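Local coordinates for DUF1254 domain-containing protein (Vibrio parahaemolyticus, PDB 3U07) that is of unknown function, carries a DUF1254 and a DUF1214 region and is probably exported from the cytoplasm by means of a signal peptide, at residues 45-50 with 56-61; 113-118 with 226-231; 138-143 with 158-163; 339-342 with 347-350. The protein carries 2 engineered substitutions. One frame throughout, in Å; residues are numbered along the deposited sequence.

Interaction 1: 45-50 with 56-61; sequences KFFYHT and YPLNEF. Engineered in segment 56-61: Glu60 (natural residue Arg).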
# COMPACT_ATOMS: atom_id res chain seq x y z
N LYS A 45 -4.26 14.97 -0.05
CA LYS A 45 -3.87 15.44 1.27
C LYS A 45 -2.58 14.76 1.71
O LYS A 45 -1.67 15.41 2.25
CB LYS A 45 -4.96 15.16 2.31
CG LYS A 45 -6.24 15.97 2.16
CD LYS A 45 -7.23 15.59 3.27
CE LYS A 45 -8.60 16.22 3.07
NZ LYS A 45 -9.58 15.71 4.07
N PHE A 46 -2.50 13.46 1.48
CA PHE A 46 -1.30 12.71 1.86
C PHE A 46 -0.10 13.23 1.07
O PHE A 46 0.98 13.40 1.63
CB PHE A 46 -1.49 11.22 1.58
CG PHE A 46 -0.30 10.39 1.99
CD1 PHE A 46 -0.24 9.82 3.26
CD2 PHE A 46 0.76 10.21 1.12
CE1 PHE A 46 0.87 9.07 3.65
CE2 PHE A 46 1.88 9.47 1.50
CZ PHE A 46 1.93 8.90 2.77
N PHE A 47 -0.28 13.46 -0.22
CA PHE A 47 0.81 13.97 -1.06
C PHE A 47 1.23 15.36 -0.57
O PHE A 47 2.42 15.67 -0.50
CB PHE A 47 0.35 14.06 -2.52
CG PHE A 47 1.36 14.72 -3.43
CD1 PHE A 47 2.51 14.03 -3.83
CD2 PHE A 47 1.18 16.02 -3.86
CE1 PHE A 47 3.46 14.65 -4.64
CE2 PHE A 47 2.12 16.65 -4.68
CZ PHE A 47 3.27 15.96 -5.07
N TYR A 48 0.25 16.18 -0.22
CA TYR A 48 0.52 17.54 0.24
C TYR A 48 1.31 17.54 1.53
O TYR A 48 2.33 18.22 1.66
CB TYR A 48 -0.79 18.31 0.45
CG TYR A 48 -0.58 19.80 0.63
CD1 TYR A 48 -0.59 20.66 -0.47
CD2 TYR A 48 -0.33 20.35 1.89
CE1 TYR A 48 -0.35 22.02 -0.33
CE2 TYR A 48 -0.08 21.72 2.04
CZ TYR A 48 -0.10 22.54 0.93
OH TYR A 48 0.14 23.89 1.08
N HIS A 49 0.83 16.76 2.50
CA HIS A 49 1.48 16.70 3.79
C HIS A 49 2.85 16.04 3.79
O HIS A 49 3.63 16.23 4.72
CB HIS A 49 0.53 16.03 4.80
CG HIS A 49 -0.65 16.88 5.14
ND1 HIS A 49 -1.95 16.40 5.12
CD2 HIS A 49 -0.74 18.19 5.49
CE1 HIS A 49 -2.78 17.38 5.43
NE2 HIS A 49 -2.07 18.47 5.66
N THR A 50 3.15 15.28 2.74
CA THR A 50 4.46 14.66 2.65
C THR A 50 5.37 15.39 1.66
O THR A 50 6.23 16.17 2.07
CB THR A 50 4.37 13.17 2.24
OG1 THR A 50 3.55 13.05 1.07
CG2 THR A 50 3.76 12.34 3.36
N TYR A 56 9.72 17.58 -1.32
CA TYR A 56 10.38 16.39 -1.86
C TYR A 56 10.54 16.52 -3.36
O TYR A 56 9.57 16.82 -4.07
CB TYR A 56 9.57 15.12 -1.58
CG TYR A 56 9.55 14.67 -0.15
CD1 TYR A 56 10.51 15.11 0.76
CD2 TYR A 56 8.59 13.76 0.30
CE1 TYR A 56 10.51 14.67 2.08
CE2 TYR A 56 8.58 13.31 1.61
CZ TYR A 56 9.54 13.76 2.50
OH TYR A 56 9.52 13.32 3.80
N PRO A 57 11.75 16.33 -3.88
CA PRO A 57 11.85 16.45 -5.33
C PRO A 57 11.11 15.27 -5.97
O PRO A 57 11.10 14.16 -5.44
CB PRO A 57 13.36 16.41 -5.58
CG PRO A 57 13.90 15.68 -4.39
CD PRO A 57 13.08 16.22 -3.26
N LEU A 58 10.46 15.53 -7.10
CA LEU A 58 9.72 14.50 -7.80
C LEU A 58 10.66 13.70 -8.70
O LEU A 58 11.74 14.17 -9.06
CB LEU A 58 8.59 15.15 -8.61
CG LEU A 58 7.65 16.02 -7.77
CD1 LEU A 58 6.63 16.70 -8.67
CD2 LEU A 58 6.95 15.18 -6.72
N ASN A 59 10.25 12.49 -9.06
CA ASN A 59 11.06 11.62 -9.91
C ASN A 59 12.43 11.33 -9.30
O ASN A 59 13.44 11.30 -9.99
CB ASN A 59 11.22 12.23 -11.31
CG ASN A 59 9.92 12.23 -12.10
OD1 ASN A 59 9.14 11.28 -12.01
ND2 ASN A 59 9.69 13.28 -12.88
N GLU A 60 12.42 11.11 -7.99
CA GLU A 60 13.62 10.79 -7.22
C GLU A 60 13.19 10.00 -5.99
O GLU A 60 12.11 10.23 -5.46
CB GLU A 60 14.34 12.06 -6.74
CG GLU A 60 15.16 12.79 -7.79
CD GLU A 60 15.93 13.97 -7.21
OE1 GLU A 60 16.27 13.93 -6.01
OE2 GLU A 60 16.21 14.94 -7.96
N PHE A 61 14.02 9.06 -5.57
CA PHE A 61 13.73 8.28 -4.37
C PHE A 61 14.02 9.23 -3.21
O PHE A 61 15.02 9.95 -3.23
CB PHE A 61 14.66 7.06 -4.30
CG PHE A 61 14.44 6.07 -5.41
CD1 PHE A 61 13.25 5.35 -5.49
CD2 PHE A 61 15.42 5.85 -6.37
CE1 PHE A 61 13.04 4.43 -6.52
CE2 PHE A 61 15.22 4.94 -7.41
CZ PHE A 61 14.02 4.23 -7.48
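Phe47 and Thr50 meet Leu58 and Tyr56 in a sparse, largely apolar contact between the C-terminal part of helix 26-52 and the loop that leads from it to strand 82-90. The two segments bury 147 Å² in all, and no hydrogen bond crosses between them. Leu58 offers one branch: its CD2 methyl lies at the edge of the Phe47 ring, near the ring plane and 4.1 Å from Phe47 CE1. The same methyl is equally close to CZ, so it straddles one rim bond, and the two side chains cross at about a right angle. With CG anti to the backbone N (chi1 174°), the Phe47 ring leaves the helix flank and reaches Leu58. Both residues also rest on Trp88 and Leu161, so this is a helix packed against the strands of the antiparallel sheet, with the loop after the helix packed on the same two residues. The helix widens into a pi-type turn at 48-50. There Thr50 bonds back through its hydroxyl, OG1 lying 2.7 Å from Phe46 O and tilted 25° from the carbonyl plane. Thr50 N gives weak bonds to the carbonyls of both Phe46 and Phe47. With the hydroxyl so bonded, Thr50 CG2 lies over one face of the Phe46 ring, toward its rim. At the other end of the contact, Thr50 O sits over one face of Tyr56, displaced toward the rim and 3.7 Å from Tyr56 CE2. That carbonyl takes a hydrogen bond from Asn54 ND2, between the two segments.

Interaction 2: 113-118 with 226-231; sequences TMDMGH and GSMGNA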
# COMPACT_ATOMS: atom_id res chain seq x y z
N THR A 113 3.31 0.84 -7.77
CA THR A 113 2.92 2.22 -8.05
C THR A 113 1.41 2.36 -8.02
O THR A 113 0.69 1.44 -8.40
CB THR A 113 3.43 2.70 -9.44
OG1 THR A 113 2.98 1.81 -10.46
CG2 THR A 113 4.96 2.77 -9.47
N MSE A 114 0.94 3.51 -7.57
CA MSE A 114 -0.49 3.79 -7.49
C MSE A 114 -0.75 5.21 -7.96
O MSE A 114 0.09 6.09 -7.78
CB MSE A 114 -0.98 3.62 -6.05
CG MSE A 114 -0.87 2.18 -5.54
SE MSE A 114 -1.54 1.96 -3.73
CE MSE A 114 0.01 2.69 -2.86
N ASP A 115 -1.91 5.43 -8.56
CA ASP A 115 -2.23 6.77 -9.03
C ASP A 115 -3.00 7.55 -7.98
O ASP A 115 -3.34 7.01 -6.91
CB ASP A 115 -3.00 6.72 -10.36
CG ASP A 115 -4.34 6.01 -10.26
OD1 ASP A 115 -5.02 6.10 -9.21
OD2 ASP A 115 -4.74 5.37 -11.26
N MSE A 116 -3.26 8.82 -8.28
CA MSE A 116 -3.96 9.71 -7.36
C MSE A 116 -5.44 9.39 -7.14
O MSE A 116 -6.13 10.11 -6.43
CB MSE A 116 -3.79 11.15 -7.85
CG MSE A 116 -2.34 11.61 -7.85
SE MSE A 116 -1.56 11.59 -6.07
CE MSE A 116 -2.46 13.18 -5.45
N GLY A 117 -5.93 8.32 -7.76
CA GLY A 117 -7.32 7.95 -7.55
C GLY A 117 -7.34 6.74 -6.63
O GLY A 117 -8.38 6.14 -6.38
N HIS A 118 -6.15 6.42 -6.13
CA HIS A 118 -5.87 5.30 -5.23
C HIS A 118 -6.01 3.92 -5.87
O HIS A 118 -6.47 2.97 -5.24
CB HIS A 118 -6.71 5.38 -3.94
CG HIS A 118 -6.11 4.64 -2.78
ND1 HIS A 118 -6.58 3.41 -2.36
CD2 HIS A 118 -5.06 4.94 -1.99
CE1 HIS A 118 -5.84 2.99 -1.35
NE2 HIS A 118 -4.91 3.89 -1.10
N GLY A 226 -4.05 15.34 -15.40
CA GLY A 226 -3.96 14.02 -15.99
C GLY A 226 -5.17 13.62 -16.81
O GLY A 226 -5.95 14.46 -17.27
N SER A 227 -5.35 12.31 -16.95
CA SER A 227 -6.42 11.72 -17.74
C SER A 227 -7.56 11.14 -16.91
O SER A 227 -8.42 10.43 -17.43
CB SER A 227 -5.83 10.59 -18.60
OG SER A 227 -6.24 10.72 -19.94
N MSE A 228 -7.57 11.44 -15.62
CA MSE A 228 -8.60 10.92 -14.72
C MSE A 228 -10.03 11.27 -15.15
O MSE A 228 -10.95 10.48 -14.92
CB MSE A 228 -8.33 11.44 -13.31
CG MSE A 228 -8.75 10.53 -12.20
SE MSE A 228 -7.69 10.94 -10.65
CE MSE A 228 -6.51 9.48 -10.75
N GLY A 229 -10.21 12.43 -15.76
CA GLY A 229 -11.55 12.86 -16.18
C GLY A 229 -12.15 11.81 -17.10
O GLY A 229 -13.35 11.45 -17.04
N ASN A 230 -11.28 11.33 -17.96
CA ASN A 230 -11.67 10.32 -18.91
C ASN A 230 -11.76 8.93 -18.25
O ASN A 230 -12.71 8.18 -18.52
CB ASN A 230 -10.64 10.35 -19.99
CG ASN A 230 -10.75 11.59 -20.85
OD1 ASN A 230 -11.84 12.16 -20.99
ND2 ASN A 230 -9.65 12.00 -21.47
N ALA A 231 -10.80 8.56 -17.43
CA ALA A 231 -10.91 7.23 -16.83
C ALA A 231 -12.11 7.12 -15.84
O ALA A 231 -12.62 6.03 -15.59
CB ALA A 231 -9.64 6.88 -16.14
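A single methyl group, CE of Met228, modelled as selenomethionine, carries this buried contact, reaching from the first turn of helix 228-231 to the Asx turn at Asp115, on strand 109-115. The turn is also a type I beta turn from Asp115 to His118. Asp115 stands with CG between its backbone N and carbonyl carbon (chi1 62°), which folds the carboxylate over the turn. OD1 then accepts a hydrogen bond from Gly117 N at 2.8 Å, met from above the carboxylate plane, 38° out of it. Tyr119 N is a second donor to the same oxygen, while OD2 pairs with Arg287 in a salt bridge, so both carboxylate oxygens have partners, and OD1 ties Asp115 to two later backbone N-H groups. Met228 comes across this group at a slant. Its chain bends at chi3, bringing CE to 4.0 Å from Asp115 OD1. Met116, also selenomethionine, starts toward the helix, with CB 4.3 Å from Met228 CE, but the rest of its side chain leads away to pack on Val222 of helix 215-224. Arg287, besides binding the aspartate, touches the Met228 side chain, so one residue flanks both halves of the contact. Gly117 presents bare backbone to the methyl, and the approach is tightest there: Met228 CE lies 3.6 Å from Gly117 CA and 3.3 Å from Gly117 N.

Interaction 3: 138-143 with 158-163; sequences FAAQDW and DSNLVK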
# COMPACT_ATOMS: atom_id res chain seq x y z
N PHE A 138 6.82 4.65 -17.28
CA PHE A 138 5.50 5.13 -16.89
C PHE A 138 5.22 6.36 -17.73
O PHE A 138 6.01 7.31 -17.75
CB PHE A 138 5.50 5.50 -15.40
CG PHE A 138 5.76 4.33 -14.51
CD1 PHE A 138 7.05 3.82 -14.37
CD2 PHE A 138 4.70 3.69 -13.86
CE1 PHE A 138 7.28 2.68 -13.60
CE2 PHE A 138 4.92 2.55 -13.09
CZ PHE A 138 6.21 2.04 -12.96
N ALA A 139 4.10 6.34 -18.45
CA ALA A 139 3.75 7.46 -19.30
C ALA A 139 2.30 7.85 -19.08
O ALA A 139 1.48 7.01 -18.71
CB ALA A 139 3.97 7.09 -20.77
N ALA A 140 2.03 9.14 -19.31
CA ALA A 140 0.70 9.62 -19.16
C ALA A 140 -0.08 8.89 -20.19
O ALA A 140 0.42 8.50 -21.29
CB ALA A 140 0.57 11.11 -19.37
N GLN A 141 -1.30 8.68 -19.82
CA GLN A 141 -2.20 7.99 -20.67
C GLN A 141 -2.28 8.55 -22.10
O GLN A 141 -2.39 7.76 -23.03
CB GLN A 141 -3.52 7.97 -19.95
CG GLN A 141 -4.53 7.16 -20.66
CD GLN A 141 -4.20 5.67 -20.69
OE1 GLN A 141 -3.70 5.15 -21.67
NE2 GLN A 141 -4.48 4.99 -19.59
N ASP A 142 -2.24 9.88 -22.25
CA ASP A 142 -2.35 10.60 -23.54
C ASP A 142 -0.99 10.85 -24.23
O ASP A 142 -0.92 11.44 -25.32
CB ASP A 142 -2.98 11.99 -23.31
CG ASP A 142 -2.21 12.80 -22.26
OD1 ASP A 142 -2.67 12.86 -21.09
OD2 ASP A 142 -1.14 13.37 -22.59
N TRP A 143 0.10 10.44 -23.60
CA TRP A 143 1.40 10.69 -24.18
C TRP A 143 1.60 10.07 -25.56
O TRP A 143 1.45 8.87 -25.74
CB TRP A 143 2.51 10.23 -23.25
CG TRP A 143 3.86 10.49 -23.83
CD1 TRP A 143 4.50 11.69 -23.92
CD2 TRP A 143 4.74 9.53 -24.42
NE1 TRP A 143 5.72 11.54 -24.53
CE2 TRP A 143 5.89 10.22 -24.85
CE3 TRP A 143 4.65 8.14 -24.64
CZ2 TRP A 143 6.96 9.57 -25.48
CZ3 TRP A 143 5.72 7.50 -25.26
CH2 TRP A 143 6.85 8.22 -25.68
N ASP A 158 -3.12 7.26 -15.26
CA ASP A 158 -4.19 8.23 -15.40
C ASP A 158 -4.04 9.52 -14.60
O ASP A 158 -4.80 10.46 -14.80
CB ASP A 158 -5.53 7.56 -15.10
CG ASP A 158 -5.91 6.54 -16.16
OD1 ASP A 158 -6.13 5.37 -15.81
OD2 ASP A 158 -5.99 6.91 -17.35
N SER A 159 -3.07 9.54 -13.69
CA SER A 159 -2.77 10.76 -12.93
C SER A 159 -1.30 11.04 -13.26
O SER A 159 -0.51 10.11 -13.37
CB SER A 159 -2.97 10.57 -11.42
OG SER A 159 -2.00 9.69 -10.86
N ASN A 160 -0.94 12.31 -13.45
CA ASN A 160 0.45 12.62 -13.78
C ASN A 160 1.38 12.36 -12.61
O ASN A 160 2.56 12.11 -12.79
CB ASN A 160 0.58 14.06 -14.26
CG ASN A 160 -0.09 14.28 -15.60
OD1 ASN A 160 -0.11 13.39 -16.45
ND2 ASN A 160 -0.64 15.48 -15.80
N LEU A 161 0.83 12.42 -11.40
CA LEU A 161 1.61 12.14 -10.20
C LEU A 161 1.27 10.71 -9.78
O LEU A 161 0.10 10.35 -9.69
CB LEU A 161 1.22 13.11 -9.07
CG LEU A 161 1.48 14.60 -9.28
CD1 LEU A 161 0.81 15.39 -8.15
CD2 LEU A 161 2.98 14.87 -9.31
N VAL A 162 2.29 9.90 -9.54
CA VAL A 162 2.04 8.53 -9.12
C VAL A 162 2.96 8.18 -7.96
O VAL A 162 4.16 8.47 -7.99
CB VAL A 162 2.24 7.51 -10.29
CG1 VAL A 162 1.87 8.15 -11.62
CG2 VAL A 162 3.65 7.01 -10.32
N LYS A 163 2.40 7.56 -6.93
CA LYS A 163 3.20 7.20 -5.76
C LYS A 163 3.95 5.91 -6.03
O LYS A 163 3.37 4.92 -6.47
CB LYS A 163 2.29 7.07 -4.53
CG LYS A 163 3.01 6.68 -3.23
CD LYS A 163 2.10 6.92 -2.03
CE LYS A 163 2.59 6.20 -0.78
NZ LYS A 163 4.07 6.23 -0.61
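Gln141 and Asp158 bring the two backbones nearest each other, Gln141 CA lying 5.6 Å from Asp158 CA, with Ala140 CA and Asn160 CA next at 6.2 Å. The approach falls where strand 134-140 has just ended in a type I beta turn from Ala140 to Trp143 and where strand 161-169 has yet to begin. No backbone hydrogen bond joins the segments; Gln141 is instead paired through its backbone with Val157, on the parallel neighbour strand 153-157. Arg156 of that strand steadies the turn by binding the carbonyls of Ala140 and Trp143. The contact thus lies at the crossing from one sheet to the other: strand 134-140 belongs to a mixed sheet, strand 161-169 to an antiparallel one, and the chain passes from the first sheet to the second through residues 158-160. The one polar link is a weak hydrogen bond from Gln141 NE2 to Asp158 OD2, 3.3 Å long but nearly straight at 166°. The two side chains run side by side and point the same way, amide and carboxylate planes 38° apart. In Gln141 a bend at chi2 (67°) turns the amide alongside the carboxylate, and Gln141 CG also comes within 3.6 Å of Asp158 OD2. Asn160 adds a lighter touch, its OD1 lying 3.8 Å from Ala140 CB, while its ND2 is bonded to Asp225 OD1. Deeper between the two sheets, Val157 packs on both Phe138 and Val162.

Interaction 4: 339-342 with 347-350; sequences FKAP and FWSV
Pro342 and Trp348 mark the nearest approach of the two backbones, Pro342 CA lying 7.5 Å from Trp348 CA, and side chains alone bridge the gap. The indole of Trp348 is the common surface. Pro342 lies across one of its faces at about a right angle, with CD over the five-membered ring in a CH-pi contact, 3.4 Å from the ring centroid and 20° off the normal. The approach is close, Pro342 CD being 3.2 Å from Trp348 NE1. Phe339 and Trp348 extend toward each other from opposite directions, and the phenyl ring meets the benzo end of the indole, where Phe339 CE2 is 3.6 Å from Trp348 CH2. Here the edge of the phenyl ring addresses the face of the six-membered ring in an offset edge-to-face pair, planes 69° apart. Both aromatic groups have CG between backbone N and carbonyl carbon (chi1 55° for Trp348), which extends each ring across the gap. Ala341 adds a slight touch at the indole nitrogen, and Tyr383 makes a second edge-to-face pair with Trp348. Strand 334-340 lies in a mixed sheet, and the next strand, 347-354, in an antiparallel one. A short connection joining consecutive strands of two different sheets, with their side chains packed against each other inside the bend, is characteristic of a beta arch, here within the DUF1214 region.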
# COMPACT_ATOMS: atom_id res chain seq x y z
N PHE A 339 0.21 -24.45 13.42
CA PHE A 339 -0.61 -24.46 12.21
C PHE A 339 0.10 -24.99 10.97
O PHE A 339 1.33 -24.99 10.90
CB PHE A 339 -1.02 -23.02 11.90
CG PHE A 339 0.15 -22.08 11.82
CD1 PHE A 339 0.71 -21.56 12.98
CD2 PHE A 339 0.75 -21.79 10.60
CE1 PHE A 339 1.86 -20.76 12.94
CE2 PHE A 339 1.90 -21.00 10.54
CZ PHE A 339 2.45 -20.48 11.71
N LYS A 340 -0.69 -25.43 10.00
CA LYS A 340 -0.16 -25.90 8.72
C LYS A 340 0.31 -24.67 7.95
O LYS A 340 -0.12 -23.54 8.22
CB LYS A 340 -1.27 -26.60 7.92
CG LYS A 340 -1.55 -28.04 8.32
CD LYS A 340 -1.32 -28.97 7.13
CE LYS A 340 -0.69 -30.30 7.52
NZ LYS A 340 -1.69 -31.35 7.89
N ALA A 341 1.19 -24.86 6.98
CA ALA A 341 1.68 -23.74 6.18
C ALA A 341 0.53 -23.06 5.44
O ALA A 341 -0.34 -23.72 4.88
CB ALA A 341 2.72 -24.23 5.18
N PRO A 342 0.51 -21.72 5.45
CA PRO A 342 -0.54 -20.95 4.76
C PRO A 342 -0.32 -21.16 3.26
O PRO A 342 0.82 -21.37 2.83
CB PRO A 342 -0.24 -19.51 5.18
CG PRO A 342 0.45 -19.66 6.50
CD PRO A 342 1.37 -20.82 6.23
N PHE A 347 6.09 -16.33 0.41
CA PHE A 347 6.48 -16.58 1.80
C PHE A 347 5.51 -15.93 2.77
O PHE A 347 4.63 -15.17 2.36
CB PHE A 347 7.90 -16.07 2.06
CG PHE A 347 8.01 -14.56 2.18
CD1 PHE A 347 8.00 -13.94 3.42
CD2 PHE A 347 8.17 -13.77 1.04
CE1 PHE A 347 8.15 -12.56 3.54
CE2 PHE A 347 8.32 -12.38 1.14
CZ PHE A 347 8.31 -11.77 2.40
N TRP A 348 5.66 -16.24 4.05
CA TRP A 348 4.80 -15.66 5.07
C TRP A 348 5.59 -15.36 6.33
O TRP A 348 6.73 -15.81 6.48
CB TRP A 348 3.62 -16.58 5.38
CG TRP A 348 4.00 -17.96 5.78
CD1 TRP A 348 4.08 -19.06 4.96
CD2 TRP A 348 4.35 -18.42 7.09
NE1 TRP A 348 4.46 -20.16 5.69
CE2 TRP A 348 4.64 -19.80 6.99
CE3 TRP A 348 4.46 -17.79 8.34
CZ2 TRP A 348 5.02 -20.56 8.10
CZ3 TRP A 348 4.84 -18.55 9.44
CH2 TRP A 348 5.12 -19.92 9.31
N SER A 349 4.98 -14.61 7.24
CA SER A 349 5.65 -14.24 8.48
C SER A 349 4.64 -13.76 9.52
O SER A 349 3.51 -13.42 9.19
CB SER A 349 6.64 -13.11 8.21
OG SER A 349 5.96 -11.96 7.73
N VAL A 350 5.06 -13.77 10.78
CA VAL A 350 4.21 -13.27 11.86
C VAL A 350 5.16 -12.38 12.66
O VAL A 350 6.26 -12.79 13.02
CB VAL A 350 3.62 -14.42 12.73
CG1 VAL A 350 3.73 -15.73 12.00
CG2 VAL A 350 4.28 -14.48 14.09

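How the interactions relate
Interactions 1, 2 and 3 form one continuous cluster, whereas interaction 4 lies on the other side of the chain's centre, its own centre 35 to 37 Å from theirs. Interactions 2 and 3 are closest, with centres 8 Å apart: strands 109-115 and 161-169 are sheet neighbours, Met114 O being 2.9 Å from Lys163 N, and Ser227 N is likewise 2.9 Å from Asp158 O. Interaction 1 packs onto both, through Phe47 CE2 at 3.9 Å from Leu161 CD1 and Phe47 CB at 4.2 Å from Met116 CE. Interactions 3 (DUF1254) and 4 (DUF1214) each lie between a mixed and an antiparallel sheet; the two mixed sheets share one strand order, the two antiparallel sheets another.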